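Local coordinates for protein gamma-glutamyltranspeptidase (Ggt) (Helicobacter pylori 26695, PDB 5BPK) that probably cleaves gamma-glutamyl compounds such as glutathione and passes the gamma-glutamyl group to water or an acceptor, as an N-terminal nucleophile (Ntn) hydrolase, at residues K164-G169 against K218-I223; K229-G234 against E238-D243. All blocks are in the same frame, centred on the assembly; numbering follows the deposited sequence.

In the fold
Both contacts belong to the helical part of the gamma-glutamyltranspeptidase chain and lie on the same side of its centre, with their own centres about 16 Å apart. They come in series: interaction 1 pairs the end of helix 155-168 with helix 214-226, and interaction 2 follows with helix 229-232 and helix 234-246. Since helix 229-232 follows helix 214-226 after a short break, the two contacts meet at that junction, where Gln222 packs on Gly230 and Ile223 on Phe231. Interaction 1 thus joins helices distant in the chain, across the side of helix 61-75, whereas interaction 2 joins two that follow each other.

Interaction 1: K164-G169 against K218-I223; sequences KLAENG and KTLNQI
Leu220 and Asn221 of helix 214-226 reach across to Ala166 and Glu167 in the last turn of helix 155-168. Leu220 makes the apolar half of the contact: its CD1 lies 4.4 Å from Ala166 CB, a loose touch between two buried side chains. Both also pack on Val74, so helix 61-75 covers this side of the pair, and Ala166 touches Ala217 as well. The arrangement is plain helix-helix packing within the Ntn-hydrolase domain, with backbones well separated, Ala166 CA and Leu220 CA being 8.8 Å apart. Asn221, next along, is the polar half. The Asn221 and Glu167 side chains cross at about a right angle, their amide and carboxylate planes 36° apart, and Asn221 ND2 gives Glu167 OE2 a weak, bent hydrogen bond of 3.5 Å. Glu167 gets there by an extended chain (chi2 179°) whose CG is anti to the carbonyl carbon. Two waters bridge the same pair of atoms. One donates to Glu167 OE2 at 2.5 Å and accepts from Asn221 ND2 at 3.3 Å; the other makes weak bonds to both, including one from Asn221 ND2 at 2.9 Å. Ala217 O, within the same helix, is a further weak acceptor for Asn221 ND2. The two N-H groups of the amide are therefore shared among the carboxylate, the two waters and this carbonyl, and most of these bonds are weak.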
loop_
_atom_site.group_PDB
_atom_site.type_symbol
_atom_site.label_atom_id
_atom_site.label_comp_id
_atom_site.label_asym_id
_atom_site.label_seq_id
_atom_site.Cartn_x
_atom_site.Cartn_y
_atom_site.Cartn_z
ATOM N N LYS A 164 1.513 24.869 -4.109
ATOM C CA LYS A 164 0.378 25.786 -4.277
ATOM C C LYS A 164 -0.787 25.408 -3.355
ATOM O O LYS A 164 -1.388 26.266 -2.716
ATOM C CB LYS A 164 -0.106 25.786 -5.730
ATOM C CG LYS A 164 -1.097 26.886 -6.059
ATOM C CD LYS A 164 -1.605 26.780 -7.488
ATOM C CE LYS A 164 -2.335 28.048 -7.923
ATOM N NZ LYS A 164 -2.379 28.171 -9.413
ATOM N N LEU A 165 -1.093 24.114 -3.292
ATOM C CA LEU A 165 -2.175 23.624 -2.445
ATOM C C LEU A 165 -1.860 23.759 -0.956
ATOM O O LEU A 165 -2.761 24.001 -0.157
ATOM C CB LEU A 165 -2.516 22.169 -2.792
ATOM C CG LEU A 165 -3.283 22.041 -4.120
ATOM C CD1 LEU A 165 -3.139 20.657 -4.735
ATOM C CD2 LEU A 165 -4.756 22.401 -3.942
ATOM N N ALA A 166 -0.597 23.582 -0.579
ATOM C CA ALA A 166 -0.204 23.769 0.818
ATOM C C ALA A 166 -0.300 25.234 1.235
ATOM O O ALA A 166 -0.816 25.554 2.306
ATOM C CB ALA A 166 1.206 23.221 1.072
ATOM N N GLU A 167 0.176 26.121 0.374
ATOM C CA GLU A 167 0.191 27.549 0.678
ATOM C C GLU A 167 -1.195 28.194 0.660
ATOM O O GLU A 167 -1.514 29.014 1.524
ATOM C CB GLU A 167 1.091 28.295 -0.309
ATOM C CG GLU A 167 2.571 28.002 -0.182
ATOM C CD GLU A 167 3.412 28.754 -1.203
ATOM O OE1 GLU A 167 2.852 29.238 -2.205
ATOM O OE2 GLU A 167 4.638 28.853 -0.999
ATOM N N ASN A 168 -2.005 27.848 -0.333
ATOM C CA ASN A 168 -3.285 28.526 -0.554
ATOM C C ASN A 168 -4.451 27.772 0.062
ATOM O O ASN A 168 -5.515 28.346 0.314
ATOM C CB ASN A 168 -3.535 28.713 -2.061
ATOM C CG ASN A 168 -2.419 29.487 -2.762
ATOM O OD1 ASN A 168 -1.722 30.296 -2.155
ATOM N ND2 ASN A 168 -2.259 29.239 -4.057
ATOM N N GLY A 169 -4.252 26.475 0.282
ATOM C CA GLY A 169 -5.253 25.637 0.898
ATOM C C GLY A 169 -6.246 24.983 -0.038
ATOM O O GLY A 169 -6.278 25.241 -1.253
ATOM N N LYS A 218 6.690 25.249 3.394
ATOM C CA LYS A 218 8.108 25.531 3.644
ATOM C C LYS A 218 8.971 24.289 3.391
ATOM O O LYS A 218 10.003 24.358 2.749
ATOM C CB LYS A 218 8.337 26.017 5.088
ATOM C CG LYS A 218 8.393 27.510 5.274
ATOM C CD LYS A 218 8.857 27.890 6.687
ATOM C CE LYS A 218 10.360 27.704 6.900
ATOM N NZ LYS A 218 10.758 27.905 8.335
ATOM N N THR A 219 8.539 23.151 3.913
ATOM C CA THR A 219 9.292 21.910 3.734
ATOM C C THR A 219 9.362 21.493 2.261
ATOM O O THR A 219 10.429 21.122 1.758
ATOM C CB THR A 219 8.699 20.780 4.576
ATOM O OG1 THR A 219 8.677 21.189 5.952
ATOM C CG2 THR A 219 9.526 19.514 4.425
ATOM N N LEU A 220 8.221 21.564 1.582
ATOM C CA LEU A 220 8.151 21.255 0.156
ATOM C C LEU A 220 9.032 22.197 -0.656
ATOM O O LEU A 220 9.674 21.781 -1.626
ATOM C CB LEU A 220 6.706 21.314 -0.340
ATOM C CG LEU A 220 5.778 20.225 0.212
ATOM C CD1 LEU A 220 4.358 20.448 -0.276
ATOM C CD2 LEU A 220 6.262 18.825 -0.156
ATOM N N ASN A 221 9.093 23.457 -0.239
ATOM C CA ASN A 221 9.969 24.422 -0.914
ATOM C C ASN A 221 11.461 24.108 -0.742
ATOM O O ASN A 221 12.247 24.340 -1.662
ATOM C CB ASN A 221 9.653 25.850 -0.464
ATOM C CG ASN A 221 8.677 26.552 -1.393
ATOM O OD1 ASN A 221 8.974 26.757 -2.571
ATOM N ND2 ASN A 221 7.523 26.953 -0.865
ATOM N N GLN A 222 11.844 23.586 0.423
ATOM C CA GLN A 222 13.211 23.107 0.647
ATOM C C GLN A 222 13.545 21.961 -0.303
ATOM O O GLN A 222 14.645 21.901 -0.867
ATOM C CB GLN A 222 13.425 22.651 2.100
ATOM C CG GLN A 222 13.570 23.785 3.085
ATOM C CD GLN A 222 14.752 24.692 2.743
ATOM O OE1 GLN A 222 14.567 25.791 2.227
ATOM N NE2 GLN A 222 15.966 24.212 2.993
ATOM N N ILE A 223 12.577 21.074 -0.496
ATOM C CA ILE A 223 12.743 19.950 -1.400
ATOM C C ILE A 223 12.840 20.451 -2.842
ATOM O O ILE A 223 13.701 20.003 -3.593
ATOM C CB ILE A 223 11.609 18.914 -1.216
ATOM C CG1 ILE A 223 11.660 18.330 0.208
ATOM C CG2 ILE A 223 11.706 17.804 -2.267
ATOM C CD1 ILE A 223 10.366 17.620 0.658
HETATM O O HOH W 1 6.638 28.201 1.644
HETATM O O HOH W 2 6.230 29.255 -2.821
#

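Interaction 2: K229-G234 against E238-D243; sequences KGFYQG and ELIEKD
Ile240, Gly234 and Phe231 bury the most surface in this contact, which joins helix 229-232 to the helix that follows it, 234-246. Ile240 points toward the shorter helix and lays its CD1 over one face of the Phe231 ring, 4.1 Å from Phe231 CZ. The two side chains cross at about a right angle, so a methyl end rather than the flank of the isoleucine meets the aromatic surface. Phe231 presents that ring by setting CG anti to its backbone N (chi1 -177°). Its CD2 in turn lies 3.5 Å above the plane of the Tyr232 ring, over the centre, while Tyr232 CG sits at the edge of the Phe231 ring; the two neighbouring rings are thus packed edge to face. The carbonyl oxygen of Phe231 is buried here without a hydrogen-bonding partner. Gly234 supplies the polar link: Glu238 N donates to Gly234 O at 3.0 Å with an N-H...O angle of 154°. This i to i+4 backbone bond ties Gly234 to helix 234-246, and Gly234 has a positive phi of 64°. Glu238 CB also rests 3.6 Å from Gly234 O, but the carboxylate of Glu238 is directed elsewhere, its OE2 forming a salt bridge with Lys253. Around the contact, Phe231 packs on Val140 of helix 139-150 and meets Phe35 of a neighbouring chain, while Ile240 touches Ile30 of that chain and Leu256 of helix 253-257.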
loop_
_atom_site.group_PDB
_atom_site.type_symbol
_atom_site.label_atom_id
_atom_site.label_comp_id
_atom_site.label_asym_id
_atom_site.label_seq_id
_atom_site.Cartn_x
_atom_site.Cartn_y
_atom_site.Cartn_z
ATOM N N LYS A 229 17.919 16.228 -0.399
ATOM C CA LYS A 229 18.756 16.768 0.675
ATOM C C LYS A 229 18.056 17.867 1.492
ATOM O O LYS A 229 18.420 18.103 2.649
ATOM C CB LYS A 229 20.093 17.269 0.116
ATOM C CG LYS A 229 21.067 16.146 -0.216
ATOM N N GLY A 230 17.046 18.515 0.905
ATOM C CA GLY A 230 16.219 19.488 1.625
ATOM C C GLY A 230 15.334 18.885 2.701
ATOM O O GLY A 230 14.822 19.597 3.578
ATOM N N PHE A 231 15.143 17.570 2.633
ATOM C CA PHE A 231 14.422 16.825 3.656
ATOM C C PHE A 231 15.384 16.109 4.604
ATOM O O PHE A 231 15.201 16.164 5.830
ATOM C CB PHE A 231 13.482 15.805 3.003
ATOM C CG PHE A 231 12.637 15.031 3.989
ATOM C CD1 PHE A 231 11.395 15.514 4.373
ATOM C CD2 PHE A 231 13.073 13.823 4.525
ATOM C CE1 PHE A 231 10.604 14.815 5.280
ATOM C CE2 PHE A 231 12.275 13.113 5.444
ATOM C CZ PHE A 231 11.048 13.611 5.816
ATOM N N TYR A 232 16.378 15.419 4.038
ATOM C CA TYR A 232 17.250 14.512 4.802
ATOM C C TYR A 232 18.476 15.181 5.443
ATOM O O TYR A 232 19.176 14.537 6.230
ATOM C CB TYR A 232 17.693 13.311 3.938
ATOM C CG TYR A 232 16.524 12.407 3.553
ATOM C CD1 TYR A 232 16.037 11.444 4.438
ATOM C CD2 TYR A 232 15.892 12.550 2.322
ATOM C CE1 TYR A 232 14.951 10.634 4.099
ATOM C CE2 TYR A 232 14.802 11.756 1.966
ATOM C CZ TYR A 232 14.336 10.802 2.861
ATOM O OH TYR A 232 13.262 10.024 2.526
ATOM N N GLN A 233 18.726 16.448 5.099
ATOM C CA GLN A 233 19.827 17.228 5.667
ATOM C C GLN A 233 19.355 18.658 5.956
ATOM O O GLN A 233 18.194 18.997 5.745
ATOM C CB GLN A 233 21.025 17.228 4.703
ATOM C CG GLN A 233 21.596 15.838 4.386
ATOM C CD GLN A 233 22.831 15.888 3.499
ATOM O OE1 GLN A 233 23.594 16.856 3.527
ATOM N NE2 GLN A 233 23.036 14.837 2.713
ATOM N N GLY A 234 20.252 19.499 6.459
ATOM C CA GLY A 234 19.916 20.904 6.683
ATOM C C GLY A 234 18.820 21.149 7.709
ATOM O O GLY A 234 18.652 20.369 8.655
ATOM N N GLU A 238 17.285 18.999 10.957
ATOM C CA GLU A 238 17.455 19.586 12.283
ATOM C C GLU A 238 16.125 19.604 13.061
ATOM O O GLU A 238 16.081 19.247 14.239
ATOM C CB GLU A 238 18.044 21.001 12.174
ATOM C CG GLU A 238 18.791 21.461 13.420
ATOM C CD GLU A 238 20.131 20.739 13.604
ATOM O OE1 GLU A 238 20.942 20.717 12.651
ATOM O OE2 GLU A 238 20.369 20.194 14.700
ATOM N N LEU A 239 15.045 20.008 12.400
ATOM C CA LEU A 239 13.715 20.008 13.021
ATOM C C LEU A 239 13.275 18.602 13.422
ATOM O O LEU A 239 12.651 18.417 14.463
ATOM C CB LEU A 239 12.660 20.600 12.070
ATOM C CG LEU A 239 12.742 22.091 11.741
ATOM C CD1 LEU A 239 11.742 22.449 10.652
ATOM C CD2 LEU A 239 12.478 22.911 13.001
ATOM N N ILE A 240 13.601 17.610 12.591
ATOM C CA ILE A 240 13.210 16.236 12.891
ATOM C C ILE A 240 13.958 15.753 14.142
ATOM O O ILE A 240 13.344 15.267 15.083
ATOM C CB ILE A 240 13.451 15.281 11.684
ATOM C CG1 ILE A 240 12.535 15.675 10.527
ATOM C CG2 ILE A 240 13.196 13.823 12.080
ATOM C CD1 ILE A 240 12.885 15.010 9.208
ATOM N N GLU A 241 15.277 15.914 14.164
ATOM C CA GLU A 241 16.066 15.434 15.299
ATOM C C GLU A 241 15.634 16.137 16.584
ATOM O O GLU A 241 15.472 15.499 17.617
ATOM C CB GLU A 241 17.571 15.625 15.072
ATOM C CG GLU A 241 18.428 15.090 16.236
ATOM C CD GLU A 241 19.923 15.205 16.008
ATOM O OE1 GLU A 241 20.547 16.082 16.648
ATOM O OE2 GLU A 241 20.477 14.413 15.214
ATOM N N LYS A 242 15.433 17.447 16.498
ATOM C CA LYS A 242 15.041 18.241 17.664
ATOM C C LYS A 242 13.725 17.763 18.265
ATOM O O LYS A 242 13.627 17.528 19.482
ATOM C CB LYS A 242 14.917 19.713 17.280
ATOM C CG LYS A 242 14.640 20.608 18.466
ATOM C CD LYS A 242 14.455 22.046 18.055
ATOM C CE LYS A 242 13.826 22.812 19.195
ATOM N NZ LYS A 242 14.587 22.654 20.474
ATOM N N ASP A 243 12.711 17.616 17.415
ATOM C CA ASP A 243 11.389 17.203 17.876
ATOM C C ASP A 243 11.425 15.766 18.418
ATOM O O ASP A 243 10.747 15.448 19.400
ATOM C CB ASP A 243 10.337 17.373 16.756
ATOM C CG ASP A 243 8.968 17.763 17.290
ATOM O OD1 ASP A 243 8.892 18.299 18.434
ATOM O OD2 ASP A 243 7.966 17.552 16.564
#